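Local coordinates for cell wall mannoprotein 1 (Neosartorya fumigata, PDB 5J5L) that binds lipids such as arachidonic acid within an all-helical fold and is probably a constitutive cell wall protein recognised by host antibodies, at residues 12-17 with 43-48; 19-23 with 36-41; 5-9 with 50-55; 111-115 with 137-141; 107-111 with 144-148. All blocks are in the same frame, centred on the assembly; numbering follows the deposited sequence.

Contact 1. Residues 12-17 with 43-48; sequences TIKTDI and QLESDI
Asp16 lays its CB against the side chain of Leu44, whose CD1 is 3.8 Å away, and then extends its carboxylate toward Asp47. The two acid side chains meet roughly perpendicular, yet their carboxylates are nearly coplanar, with planes 15° apart. Asp16 OD2 and Asp47 OD2 are 2.4 Å apart. Asp47 also has a polar neighbour on its own helix: Gln43 NE2 donates to Asp47 OD1 over 3.0 Å, approaching from above the carboxylate plane, with a weak second bond to OD2. An amide one turn earlier suits this place, since its N-H reaches the acid without crossing the interface.

Thr12 adds a methyl rather than its hydroxyl. With CG2 anti to the backbone N, this methyl comes within 3.3 Å of Asp47 OD2, while OG1 turns back to bond to Ser8 O.

Below the acids the contact is oily. Leu44 CD1 rests 3.9 Å from Ile13 CG2, and both Leu44 methyls, CD1 and CD2, lie 4.1 Å from Ile17 CG1. Ile13 begins alongside the interface, but its long branch reaches in, putting CD1 4.1 Å from Ile48 CG1. Helix 63-89 packs on Ile13 and Ile17, and Ile48 belongs to the arachidonic acid pocket. A polar outer seam above branched aliphatic chains, between segments whose axes run at 162°, is characteristic of an antiparallel pair in an amphipathic helical bundle.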
# COMPACT_ATOMS: atom_id res chain seq x y z
N THR A 12 5.43 -1.22 -9.37
CA THR A 12 6.23 -2.08 -8.49
C THR A 12 5.47 -2.31 -7.18
O THR A 12 5.42 -3.43 -6.65
CB THR A 12 7.61 -1.44 -8.24
OG1 THR A 12 8.36 -1.41 -9.47
CG2 THR A 12 8.41 -2.22 -7.20
N ILE A 13 4.87 -1.26 -6.65
CA ILE A 13 4.02 -1.38 -5.46
C ILE A 13 2.86 -2.36 -5.70
O ILE A 13 2.60 -3.25 -4.87
CB ILE A 13 3.52 -0.00 -4.98
CG1 ILE A 13 4.71 0.83 -4.46
CG2 ILE A 13 2.44 -0.14 -3.93
CD1 ILE A 13 4.45 2.32 -4.42
N LYS A 14 2.19 -2.20 -6.84
CA LYS A 14 1.08 -3.09 -7.20
C LYS A 14 1.55 -4.54 -7.21
O LYS A 14 0.89 -5.43 -6.65
CB LYS A 14 0.54 -2.71 -8.58
CG LYS A 14 -0.77 -3.41 -8.95
CD LYS A 14 -1.18 -3.01 -10.36
CE LYS A 14 -2.61 -3.42 -10.68
NZ LYS A 14 -3.59 -2.39 -10.25
N THR A 15 2.68 -4.78 -7.86
CA THR A 15 3.24 -6.13 -7.89
C THR A 15 3.53 -6.67 -6.49
O THR A 15 3.17 -7.81 -6.18
CB THR A 15 4.46 -6.18 -8.82
OG1 THR A 15 4.04 -5.77 -10.11
CG2 THR A 15 5.03 -7.59 -8.90
N ASP A 16 4.15 -5.84 -5.64
CA ASP A 16 4.44 -6.22 -4.25
C ASP A 16 3.18 -6.65 -3.50
O ASP A 16 3.18 -7.66 -2.80
CB ASP A 16 5.05 -5.06 -3.46
CG ASP A 16 6.43 -4.64 -3.94
OD1 ASP A 16 7.19 -5.43 -4.58
OD2 ASP A 16 6.81 -3.48 -3.59
N ILE A 17 2.12 -5.84 -3.63
CA ILE A 17 0.86 -6.11 -2.93
C ILE A 17 0.28 -7.45 -3.37
O ILE A 17 -0.15 -8.25 -2.54
CB ILE A 17 -0.17 -4.99 -3.15
CG1 ILE A 17 0.29 -3.68 -2.47
CG2 ILE A 17 -1.54 -5.38 -2.59
CD1 ILE A 17 -0.38 -2.43 -3.01
N GLN A 43 9.96 -5.11 1.59
CA GLN A 43 10.19 -4.62 0.22
C GLN A 43 9.09 -3.63 -0.17
O GLN A 43 9.36 -2.57 -0.75
CB GLN A 43 10.23 -5.77 -0.77
CG GLN A 43 10.70 -5.37 -2.17
CD GLN A 43 12.08 -4.72 -2.16
OE1 GLN A 43 13.06 -5.29 -1.69
NE2 GLN A 43 12.16 -3.49 -2.69
N LEU A 44 7.85 -3.96 0.18
CA LEU A 44 6.72 -3.08 -0.09
C LEU A 44 6.90 -1.74 0.61
O LEU A 44 6.73 -0.68 -0.01
CB LEU A 44 5.40 -3.74 0.34
CG LEU A 44 4.11 -2.90 0.29
CD1 LEU A 44 3.90 -2.28 -1.08
CD2 LEU A 44 2.91 -3.73 0.70
N GLU A 45 7.27 -1.76 1.89
CA GLU A 45 7.55 -0.52 2.62
C GLU A 45 8.59 0.35 1.90
O GLU A 45 8.41 1.56 1.73
CB GLU A 45 8.00 -0.81 4.05
CG GLU A 45 6.92 -1.35 4.98
CD GLU A 45 7.33 -1.35 6.45
OE1 GLU A 45 8.31 -0.68 6.82
OE2 GLU A 45 6.67 -2.02 7.27
N SER A 46 9.68 -0.29 1.48
CA SER A 46 10.77 0.40 0.79
C SER A 46 10.27 1.01 -0.53
O SER A 46 10.64 2.13 -0.88
CB SER A 46 11.90 -0.60 0.50
OG SER A 46 13.02 0.04 -0.07
N ASP A 47 9.49 0.23 -1.26
CA ASP A 47 8.96 0.67 -2.56
C ASP A 47 7.98 1.83 -2.43
O ASP A 47 7.97 2.73 -3.29
CB ASP A 47 8.34 -0.53 -3.31
CG ASP A 47 9.41 -1.56 -3.76
OD1 ASP A 47 10.60 -1.20 -3.89
OD2 ASP A 47 9.06 -2.73 -4.00
N ILE A 48 7.18 1.85 -1.36
CA ILE A 48 6.27 2.97 -1.12
C ILE A 48 7.11 4.21 -0.81
O ILE A 48 6.85 5.28 -1.35
CB ILE A 48 5.28 2.67 0.04
CG1 ILE A 48 4.28 1.56 -0.36
CG2 ILE A 48 4.53 3.94 0.43
CD1 ILE A 48 3.54 0.94 0.79

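Contact 2. Residues 19-23 with 36-41; sequences TLTQH and AAQAVE. With ACD (arachidonic acid), chain B.
The carbonyl oxygen of Ala37 takes the helical bond from Glu41 N, 2.9 Å long, and is also touched from the facing helix by Leu20 CD2 at 3.4 Å. The two segments belong to an antiparallel helical hairpin, helices 3-26 and 31-56, which forms part of a helical lipid-binding fold. No hydrogen bond joins the segments; van der Waals packing and one CH-pi contact make the interface.

Leu20 and Val40 run antiparallel alongside each other, bringing Leu20 CG to 3.7 Å from Val40 CG1. Beside them His23 sets its imidazole against the second helix. Ala37 CA lies over one ring face in a CH-pi contact, 4.2 Å from the centroid and 23° off the normal. Thr19 CG2 is at the ring edge, in plane, and Val40 CG2 approaches obliquely to 3.8 Å from His23 NE2. Alanine suits position 37 because its short side chain lets a flat ring come close to the backbone.

On the inner side the pair lines the arachidonic acid pocket. Glu41 bends at chi2 (-80°), which leads its carboxylate off to the neighbourhood of Glu45 and Asp106; this gathering of acids would probably raise their affinity for protons. The fatty acid's carboxylate lies by the hairpin, its O2 3.3 Å from Ala37 CB and its O1 3.4 Å from His23 O. Farther along the lipid, Leu20 CD1 rests 3.7 Å from carbon C15 of the chain.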
# COMPACT_ATOMS: atom_id res chain seq x y z
N THR A 19 1.79 -9.99 -4.70
CA THR A 19 2.64 -11.05 -4.16
C THR A 19 2.33 -11.32 -2.69
O THR A 19 2.18 -12.47 -2.29
CB THR A 19 4.13 -10.71 -4.37
OG1 THR A 19 4.36 -10.53 -5.77
CG2 THR A 19 5.02 -11.82 -3.82
N LEU A 20 2.20 -10.28 -1.89
CA LEU A 20 1.81 -10.47 -0.49
C LEU A 20 0.50 -11.23 -0.33
O LEU A 20 0.38 -12.11 0.52
CB LEU A 20 1.67 -9.12 0.23
CG LEU A 20 2.94 -8.55 0.82
CD1 LEU A 20 2.64 -7.17 1.38
CD2 LEU A 20 3.49 -9.44 1.93
N THR A 21 -0.50 -10.85 -1.12
CA THR A 21 -1.80 -11.49 -1.08
C THR A 21 -1.66 -12.98 -1.34
O THR A 21 -2.33 -13.80 -0.69
CB THR A 21 -2.77 -10.86 -2.10
OG1 THR A 21 -2.93 -9.46 -1.80
CG2 THR A 21 -4.13 -11.53 -2.05
N GLN A 22 -0.81 -13.33 -2.30
CA GLN A 22 -0.53 -14.74 -2.58
C GLN A 22 0.04 -15.46 -1.36
O GLN A 22 -0.34 -16.62 -1.07
CB GLN A 22 0.42 -14.88 -3.77
CG GLN A 22 -0.20 -14.58 -5.12
CD GLN A 22 0.80 -14.71 -6.25
OE1 GLN A 22 1.89 -14.13 -6.22
NE2 GLN A 22 0.43 -15.48 -7.27
N HIS A 23 0.97 -14.81 -0.65
CA HIS A 23 1.49 -15.34 0.61
C HIS A 23 0.38 -15.55 1.62
O HIS A 23 0.30 -16.62 2.23
CB HIS A 23 2.57 -14.44 1.21
CG HIS A 23 3.90 -14.57 0.55
ND1 HIS A 23 4.87 -15.43 1.01
CD2 HIS A 23 4.43 -13.96 -0.54
CE1 HIS A 23 5.93 -15.36 0.22
NE2 HIS A 23 5.69 -14.46 -0.72
N ALA A 36 8.95 -15.30 5.20
CA ALA A 36 8.92 -15.06 3.75
C ALA A 36 8.01 -13.90 3.37
O ALA A 36 8.39 -13.02 2.58
CB ALA A 36 8.54 -16.34 3.00
N ALA A 37 6.83 -13.87 3.98
CA ALA A 37 5.88 -12.79 3.74
C ALA A 37 6.41 -11.47 4.29
O ALA A 37 6.27 -10.43 3.65
CB ALA A 37 4.53 -13.14 4.33
N GLN A 38 7.06 -11.49 5.46
CA GLN A 38 7.59 -10.25 6.05
C GLN A 38 8.66 -9.62 5.15
O GLN A 38 8.75 -8.39 5.07
CB GLN A 38 8.14 -10.47 7.46
CG GLN A 38 8.73 -9.23 8.12
CD GLN A 38 7.71 -8.14 8.43
OE1 GLN A 38 8.07 -7.02 8.81
NE2 GLN A 38 6.44 -8.47 8.29
N ALA A 39 9.46 -10.45 4.48
CA ALA A 39 10.48 -9.93 3.55
C ALA A 39 9.80 -9.15 2.41
O ALA A 39 10.24 -8.05 2.04
CB ALA A 39 11.33 -11.07 2.99
N VAL A 40 8.71 -9.69 1.90
CA VAL A 40 7.94 -9.00 0.85
C VAL A 40 7.32 -7.74 1.41
O VAL A 40 7.33 -6.68 0.77
CB VAL A 40 6.86 -9.88 0.20
CG1 VAL A 40 6.18 -9.13 -0.93
CG2 VAL A 40 7.48 -11.17 -0.34
N GLU A 41 6.80 -7.82 2.63
CA GLU A 41 6.21 -6.65 3.27
C GLU A 41 7.22 -5.53 3.43
O GLU A 41 6.89 -4.36 3.26
CB GLU A 41 5.59 -7.02 4.60
CG GLU A 41 4.79 -5.89 5.24
CD GLU A 41 5.63 -4.87 5.97
OE1 GLU A 41 6.80 -5.15 6.31
OE2 GLU A 41 5.08 -3.77 6.24
C1 ACD B . 1.98 -14.82 5.79
C2 ACD B . 2.07 -13.59 6.66
C3 ACD B . 1.42 -13.86 8.01
C4 ACD B . 1.78 -12.76 9.01
C5 ACD B . 3.28 -12.60 9.09
C6 ACD B . 3.95 -11.46 8.82
C7 ACD B . 3.29 -10.15 8.47
C8 ACD B . 3.41 -9.81 7.00
C9 ACD B . 2.45 -9.18 6.30
C10 ACD B . 1.09 -8.76 6.85
C11 ACD B . 1.08 -7.30 7.24
C12 ACD B . 0.35 -6.34 6.67
C13 ACD B . -0.60 -6.48 5.50
C14 ACD B . 0.24 -6.23 4.26
C15 ACD B . -0.20 -5.65 3.13
C16 ACD B . -1.61 -5.15 2.97
C17 ACD B . -1.65 -4.16 1.81
C18 ACD B . -0.91 -2.88 2.13
C19 ACD B . -1.10 -1.85 1.04
C20 ACD B . 0.02 -0.85 0.95
O1 ACD B . 0.96 -14.90 5.09
O2 ACD B . 2.89 -15.67 5.78

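Contact 3. Residues 5-9 with 50-55; sequences TILSD and QATADA
Asp9 and Asp54 reach from facing helices with their side chains nearly perpendicular, but their carboxylates finish almost in one plane, 17° apart. Each has CG anti to its own carbonyl carbon (chi1 -71° and -73°), a setting that brings OD2 of Asp9 to 2.4 Å from OD2 of Asp54. Against this pair Thr5 stands crosswise: its CG2 comes within 3.4 Å of Asp54 OD2, while its hydroxyl bonds to Asp2.

The aspartate on helix 3-26 leans over a small residue. Asp9 CB lies 3.8 Å from Ala51 CB, and Asp9 OD2 hangs 3.5 Å from Ala51 CA. Alanine's single methyl permits this approach, and here the backbones come close, the CA atoms of Asp9 and Ala51 being 5.4 Å apart. Deeper in, Ile6 starts alongside the interface, and its extended long branch carries CD1 inward to Ala55 CA at 3.9 Å. Its flanks pack on helices 63-89 and 100-124, placing this antiparallel pair at one end of the bundle.

Two carboxylate oxygens this close would repel strongly if both acids were ionised; one probably keeps its proton, which would make the pairing sensitive to pH.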
# COMPACT_ATOMS: atom_id res chain seq x y z
N THR A 5 8.76 7.77 -13.96
CA THR A 5 9.36 7.13 -12.79
C THR A 5 8.32 6.82 -11.71
O THR A 5 8.31 5.74 -11.13
CB THR A 5 10.50 8.00 -12.21
OG1 THR A 5 11.50 8.21 -13.21
CG2 THR A 5 11.16 7.32 -11.01
N ILE A 6 7.45 7.79 -11.44
CA ILE A 6 6.40 7.59 -10.46
C ILE A 6 5.47 6.44 -10.92
O ILE A 6 5.11 5.60 -10.10
CB ILE A 6 5.58 8.88 -10.24
CG1 ILE A 6 6.47 9.97 -9.63
CG2 ILE A 6 4.36 8.61 -9.37
CD1 ILE A 6 5.86 11.35 -9.69
N LEU A 7 5.12 6.39 -12.20
CA LEU A 7 4.23 5.31 -12.68
C LEU A 7 4.89 3.95 -12.52
O LEU A 7 4.24 2.99 -12.08
CB LEU A 7 3.83 5.53 -14.13
CG LEU A 7 2.98 6.78 -14.37
CD1 LEU A 7 2.82 7.06 -15.84
CD2 LEU A 7 1.63 6.64 -13.71
N SER A 8 6.17 3.86 -12.86
CA SER A 8 6.93 2.63 -12.69
C SER A 8 6.96 2.25 -11.20
O SER A 8 6.78 1.07 -10.84
CB SER A 8 8.34 2.79 -13.26
OG SER A 8 9.11 1.62 -13.09
N ASP A 9 7.18 3.25 -10.34
CA ASP A 9 7.20 3.02 -8.89
C ASP A 9 5.87 2.45 -8.40
O ASP A 9 5.84 1.57 -7.55
CB ASP A 9 7.44 4.32 -8.12
CG ASP A 9 8.84 4.86 -8.24
OD1 ASP A 9 9.79 4.14 -8.66
OD2 ASP A 9 9.01 6.04 -7.85
N GLN A 50 10.12 4.79 -1.72
CA GLN A 50 10.80 5.21 -2.95
C GLN A 50 9.86 6.07 -3.81
O GLN A 50 10.28 7.11 -4.34
CB GLN A 50 11.30 4.00 -3.74
CG GLN A 50 11.99 4.36 -5.06
CD GLN A 50 13.26 5.16 -4.86
OE1 GLN A 50 13.36 6.31 -5.27
NE2 GLN A 50 14.24 4.55 -4.20
N ALA A 51 8.62 5.62 -3.96
CA ALA A 51 7.59 6.38 -4.69
C ALA A 51 7.39 7.78 -4.10
O ALA A 51 7.32 8.77 -4.83
CB ALA A 51 6.28 5.62 -4.74
N THR A 52 7.30 7.85 -2.77
CA THR A 52 7.18 9.13 -2.08
C THR A 52 8.36 10.06 -2.39
O THR A 52 8.18 11.24 -2.72
CB THR A 52 7.08 8.90 -0.56
OG1 THR A 52 5.93 8.10 -0.29
CG2 THR A 52 6.95 10.20 0.18
N ALA A 53 9.58 9.52 -2.32
CA ALA A 53 10.77 10.31 -2.59
C ALA A 53 10.78 10.82 -4.04
O ALA A 53 11.13 11.97 -4.31
CB ALA A 53 12.03 9.51 -2.31
N ASP A 54 10.40 9.95 -4.96
CA ASP A 54 10.34 10.31 -6.37
C ASP A 54 9.27 11.38 -6.63
O ASP A 54 9.48 12.29 -7.44
CB ASP A 54 10.11 9.07 -7.24
CG ASP A 54 11.35 8.18 -7.33
OD1 ASP A 54 12.47 8.70 -7.13
OD2 ASP A 54 11.23 6.97 -7.62
N ALA A 55 8.14 11.26 -5.95
CA ALA A 55 7.06 12.25 -6.08
C ALA A 55 7.51 13.60 -5.53
O ALA A 55 7.24 14.64 -6.14
CB ALA A 55 5.81 11.78 -5.34

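Contact 4. Residues 111-115 with 137-141; sequences QSKTD and TQDID
Asp141 leads from its backbone into a polar seam shared with Gln111 and Asp115, between segments 111-115 and 137-141, which run almost exactly antiparallel in the helical bundle. Its CB lies 3.6 Å from Gln111 NE2, and its CG is 3.2 Å from Asp115 OD1. At the tip, OD1 has two close neighbours. Gln111 NE2 donates to it over 3.2 Å in a nearly straight bond (172°), the acceptor lying in the amide plane but met from 52° above the carboxylate plane. Asp115 OD1 is only 2.4 Å from the same Asp141 OD1, and 3.3 Å from Asp141 OD2 without a bond.

The two aspartates reach for each other from opposite directions, with carboxylate planes 88° apart. Glutamine suits its place because its chain, extended beyond CG, spans a wide gap and ends in an N-H that donates to the acid and would probably ease the crowding of negative charge. Thr137 borders this seam: OG1 goes to Ser118 and Ile133, leaving its CG2 to face Asp115 OD1.

Toward the interior the contact becomes apolar. Thr114 gives OG1 to Leu110 O and touches the bound fatty acid; its CG2, anti to the backbone N, rests 4.2 Å from Ile140 CG2.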
# COMPACT_ATOMS: atom_id res chain seq x y z
N GLN A 111 0.23 2.03 6.56
CA GLN A 111 -0.73 3.12 6.52
C GLN A 111 0.03 4.46 6.52
O GLN A 111 -0.28 5.34 5.72
CB GLN A 111 -1.73 3.09 7.65
CG GLN A 111 -2.75 4.21 7.49
CD GLN A 111 -3.94 4.13 8.40
OE1 GLN A 111 -3.90 3.51 9.46
NE2 GLN A 111 -5.00 4.80 8.00
N SER A 112 0.99 4.62 7.44
CA SER A 112 1.75 5.87 7.51
C SER A 112 2.45 6.18 6.19
O SER A 112 2.41 7.33 5.68
CB SER A 112 2.78 5.79 8.64
OG SER A 112 3.52 6.99 8.75
N LYS A 113 3.11 5.17 5.66
CA LYS A 113 3.90 5.34 4.44
C LYS A 113 3.00 5.59 3.22
O LYS A 113 3.33 6.42 2.36
CB LYS A 113 4.84 4.15 4.23
CG LYS A 113 5.94 4.05 5.27
CD LYS A 113 6.75 2.78 5.10
CE LYS A 113 7.78 2.65 6.22
NZ LYS A 113 8.72 3.80 6.26
N THR A 114 1.87 4.90 3.17
CA THR A 114 0.90 5.09 2.07
C THR A 114 0.27 6.50 2.16
O THR A 114 0.09 7.18 1.13
CB THR A 114 -0.20 4.03 2.11
OG1 THR A 114 0.41 2.74 1.99
CG2 THR A 114 -1.22 4.23 0.97
N ASP A 115 -0.05 6.93 3.37
CA ASP A 115 -0.59 8.28 3.55
C ASP A 115 0.41 9.35 3.07
O ASP A 115 0.02 10.35 2.44
CB ASP A 115 -0.98 8.51 5.01
CG ASP A 115 -2.22 7.75 5.41
OD1 ASP A 115 -2.89 7.21 4.51
OD2 ASP A 115 -2.54 7.69 6.62
N THR A 137 -7.93 7.95 -1.08
CA THR A 137 -7.07 7.72 0.08
C THR A 137 -7.89 7.56 1.37
O THR A 137 -7.54 6.74 2.23
CB THR A 137 -6.04 8.85 0.22
OG1 THR A 137 -5.25 8.91 -0.98
CG2 THR A 137 -5.10 8.59 1.41
N GLN A 138 -8.97 8.33 1.51
CA GLN A 138 -9.94 8.11 2.60
C GLN A 138 -10.41 6.66 2.66
O GLN A 138 -10.53 6.07 3.74
CB GLN A 138 -11.17 9.00 2.45
CG GLN A 138 -10.97 10.47 2.74
CD GLN A 138 -12.28 11.20 2.66
OE1 GLN A 138 -12.62 11.78 1.63
NE2 GLN A 138 -13.05 11.14 3.73
N ASP A 139 -10.68 6.08 1.49
CA ASP A 139 -11.13 4.68 1.40
C ASP A 139 -10.04 3.69 1.77
O ASP A 139 -10.28 2.70 2.46
CB ASP A 139 -11.66 4.39 -0.02
CG ASP A 139 -12.91 5.19 -0.38
OD1 ASP A 139 -13.66 5.63 0.52
OD2 ASP A 139 -13.13 5.39 -1.60
N ILE A 140 -8.82 3.97 1.31
CA ILE A 140 -7.67 3.15 1.65
C ILE A 140 -7.44 3.22 3.16
O ILE A 140 -7.22 2.21 3.82
CB ILE A 140 -6.42 3.61 0.86
CG1 ILE A 140 -6.60 3.30 -0.64
CG2 ILE A 140 -5.15 2.95 1.42
CD1 ILE A 140 -5.51 3.85 -1.53
N ASP A 141 -7.49 4.43 3.72
CA ASP A 141 -7.34 4.61 5.17
C ASP A 141 -8.42 3.87 5.98
O ASP A 141 -8.13 3.29 7.03
CB ASP A 141 -7.31 6.09 5.54
CG ASP A 141 -6.00 6.77 5.16
OD1 ASP A 141 -4.95 6.10 5.10
OD2 ASP A 141 -6.04 8.00 4.91

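Contact 5. Residues 107-111 with 144-148; sequences LNALQ and FSSAI. With ACD (arachidonic acid), chain B.
Phe144 and Gln111 make the aromatic part of the contact: Gln111 CB stands over one ring face as a CH-pi partner, 3.9 Å from the centroid and 17° off the normal. Gln111 CA and CB cover the ring; CG, anti to the backbone N (chi1 -176°), sends the chain across the Phe144 side, and the amide, 20° from the ring plane, passes over Phe144 CB.

Aliphatic contacts extend this patch. Leu110 CB meets Phe144 CE1 at 3.8 Å, Leu107 CB packs 3.7 Å from Ile148 CG1, and Leu107 CD1 touches the small Ala147 CB. Such packing joins helices 100-124 and 127-150, an antiparallel pair that forms one wall of the lipid pocket in this helical bundle. On the ligand side, Leu110 CD1 lies 3.7 Å from C14 of arachidonic acid, and Phe144 CZ approaches C19 near the chain's methyl end, both oily groups suited to a hydrocarbon.

At the rim, Ile148 CD1 packs 3.4 Å from two amide oxygens, Gln111 OE1 and Asn108 OD1. Two waters bridge the helices: one donates to Gln111 OE1 (2.7 Å) and to Ser145 OG, while the other accepts from Gln111 NE2 (3.2 Å) and donates to Ser145 OG, which also hydrogen-bonds to Asp141 O.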
# COMPACT_ATOMS: atom_id res chain seq x y z
N LEU A 107 0.96 -3.07 9.58
CA LEU A 107 -0.22 -2.30 9.15
C LEU A 107 -0.05 -0.81 9.45
O LEU A 107 -0.34 0.03 8.59
CB LEU A 107 -1.49 -2.81 9.80
CG LEU A 107 -2.02 -4.15 9.27
CD1 LEU A 107 -3.09 -4.66 10.22
CD2 LEU A 107 -2.57 -4.00 7.86
N ASN A 108 0.42 -0.50 10.65
CA ASN A 108 0.61 0.91 11.03
C ASN A 108 1.68 1.58 10.18
O ASN A 108 1.50 2.73 9.74
CB ASN A 108 0.92 1.01 12.52
CG ASN A 108 -0.30 0.82 13.38
OD1 ASN A 108 -1.34 1.44 13.13
ND2 ASN A 108 -0.20 -0.03 14.40
N ALA A 109 2.79 0.87 9.92
CA ALA A 109 3.85 1.40 9.04
C ALA A 109 3.35 1.63 7.63
O ALA A 109 3.61 2.68 7.03
CB ALA A 109 5.05 0.45 9.01
N LEU A 110 2.64 0.65 7.09
CA LEU A 110 2.13 0.76 5.73
C LEU A 110 1.11 1.87 5.57
O LEU A 110 1.13 2.59 4.56
CB LEU A 110 1.53 -0.57 5.30
CG LEU A 110 2.58 -1.66 5.01
CD1 LEU A 110 1.90 -3.03 5.01
CD2 LEU A 110 3.32 -1.43 3.69
N GLN A 111 0.23 2.03 6.56
CA GLN A 111 -0.73 3.12 6.52
C GLN A 111 0.03 4.46 6.52
O GLN A 111 -0.28 5.34 5.72
CB GLN A 111 -1.73 3.09 7.65
CG GLN A 111 -2.75 4.21 7.49
CD GLN A 111 -3.94 4.13 8.40
OE1 GLN A 111 -3.90 3.51 9.46
NE2 GLN A 111 -5.00 4.80 8.00
N PHE A 144 -7.42 0.17 6.04
CA PHE A 144 -6.36 -0.01 7.02
C PHE A 144 -6.92 0.02 8.45
O PHE A 144 -6.57 -0.82 9.28
CB PHE A 144 -5.29 1.10 6.89
CG PHE A 144 -4.19 0.79 5.91
CD1 PHE A 144 -3.30 -0.26 6.13
CD2 PHE A 144 -4.01 1.60 4.80
CE1 PHE A 144 -2.28 -0.51 5.23
CE2 PHE A 144 -2.99 1.35 3.90
CZ PHE A 144 -2.13 0.29 4.11
N SER A 145 -7.79 0.98 8.74
CA SER A 145 -8.36 1.12 10.10
C SER A 145 -9.11 -0.14 10.49
O SER A 145 -9.03 -0.59 11.63
CB SER A 145 -9.29 2.32 10.21
OG SER A 145 -8.59 3.52 9.89
N SER A 146 -9.86 -0.72 9.56
CA SER A 146 -10.59 -1.94 9.84
C SER A 146 -9.61 -3.10 10.16
O SER A 146 -9.77 -3.81 11.14
CB SER A 146 -11.53 -2.26 8.68
OG SER A 146 -12.25 -3.44 8.90
N ALA A 147 -8.60 -3.30 9.32
CA ALA A 147 -7.62 -4.37 9.57
C ALA A 147 -6.87 -4.17 10.87
O ALA A 147 -6.66 -5.12 11.62
CB ALA A 147 -6.66 -4.49 8.40
N ILE A 148 -6.47 -2.94 11.15
CA ILE A 148 -5.83 -2.61 12.43
C ILE A 148 -6.71 -2.95 13.62
O ILE A 148 -6.25 -3.52 14.61
CB ILE A 148 -5.36 -1.13 12.45
CG1 ILE A 148 -4.17 -0.94 11.49
CG2 ILE A 148 -4.99 -0.69 13.87
CD1 ILE A 148 -3.93 0.50 11.10
C1 ACD B . 1.98 -14.82 5.79
C2 ACD B . 2.07 -13.59 6.66
C3 ACD B . 1.42 -13.86 8.01
C4 ACD B . 1.78 -12.76 9.01
C5 ACD B . 3.28 -12.60 9.09
C6 ACD B . 3.95 -11.46 8.82
C7 ACD B . 3.29 -10.15 8.47
C8 ACD B . 3.41 -9.81 7.00
C9 ACD B . 2.45 -9.18 6.30
C10 ACD B . 1.09 -8.76 6.85
C11 ACD B . 1.08 -7.30 7.24
C12 ACD B . 0.35 -6.34 6.67
C13 ACD B . -0.60 -6.48 5.50
C14 ACD B . 0.24 -6.23 4.26
C15 ACD B . -0.20 -5.65 3.13
C16 ACD B . -1.61 -5.15 2.97
C17 ACD B . -1.65 -4.16 1.81
C18 ACD B . -0.91 -2.88 2.13
C19 ACD B . -1.10 -1.85 1.04
C20 ACD B . 0.02 -0.85 0.95
O1 ACD B . 0.96 -14.90 5.09
O2 ACD B . 2.89 -15.67 5.78
O HOH W 1 -6.03 3.63 11.10
O HOH W 2 -7.65 6.11 9.24

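In the fold
Contacts 3, 1 and 2 follow one another along the antiparallel pair of helices 3-26 and 31-56, with centres 11 Å and then 10 Å apart; contact 2 lies nearest the turn of the hairpin. Contacts 4 and 5, whose centres are 8 Å apart, share Gln111 and join helices 100-124 and 127-150 later in the chain. The two pairs meet chiefly through contact 1, for example where Leu44 and Ile48 pack on Leu110 of contact 5. Arachidonic acid touches contacts 2 and 5 directly, with Ile48 and Thr114 bringing in contacts 1 and 4; contact 3 lies beyond it, about 11 Å away at the Ala51 side chain. The two antiparallel pairs thus enclose the lipid between them, in keeping with a lipid-binding protein.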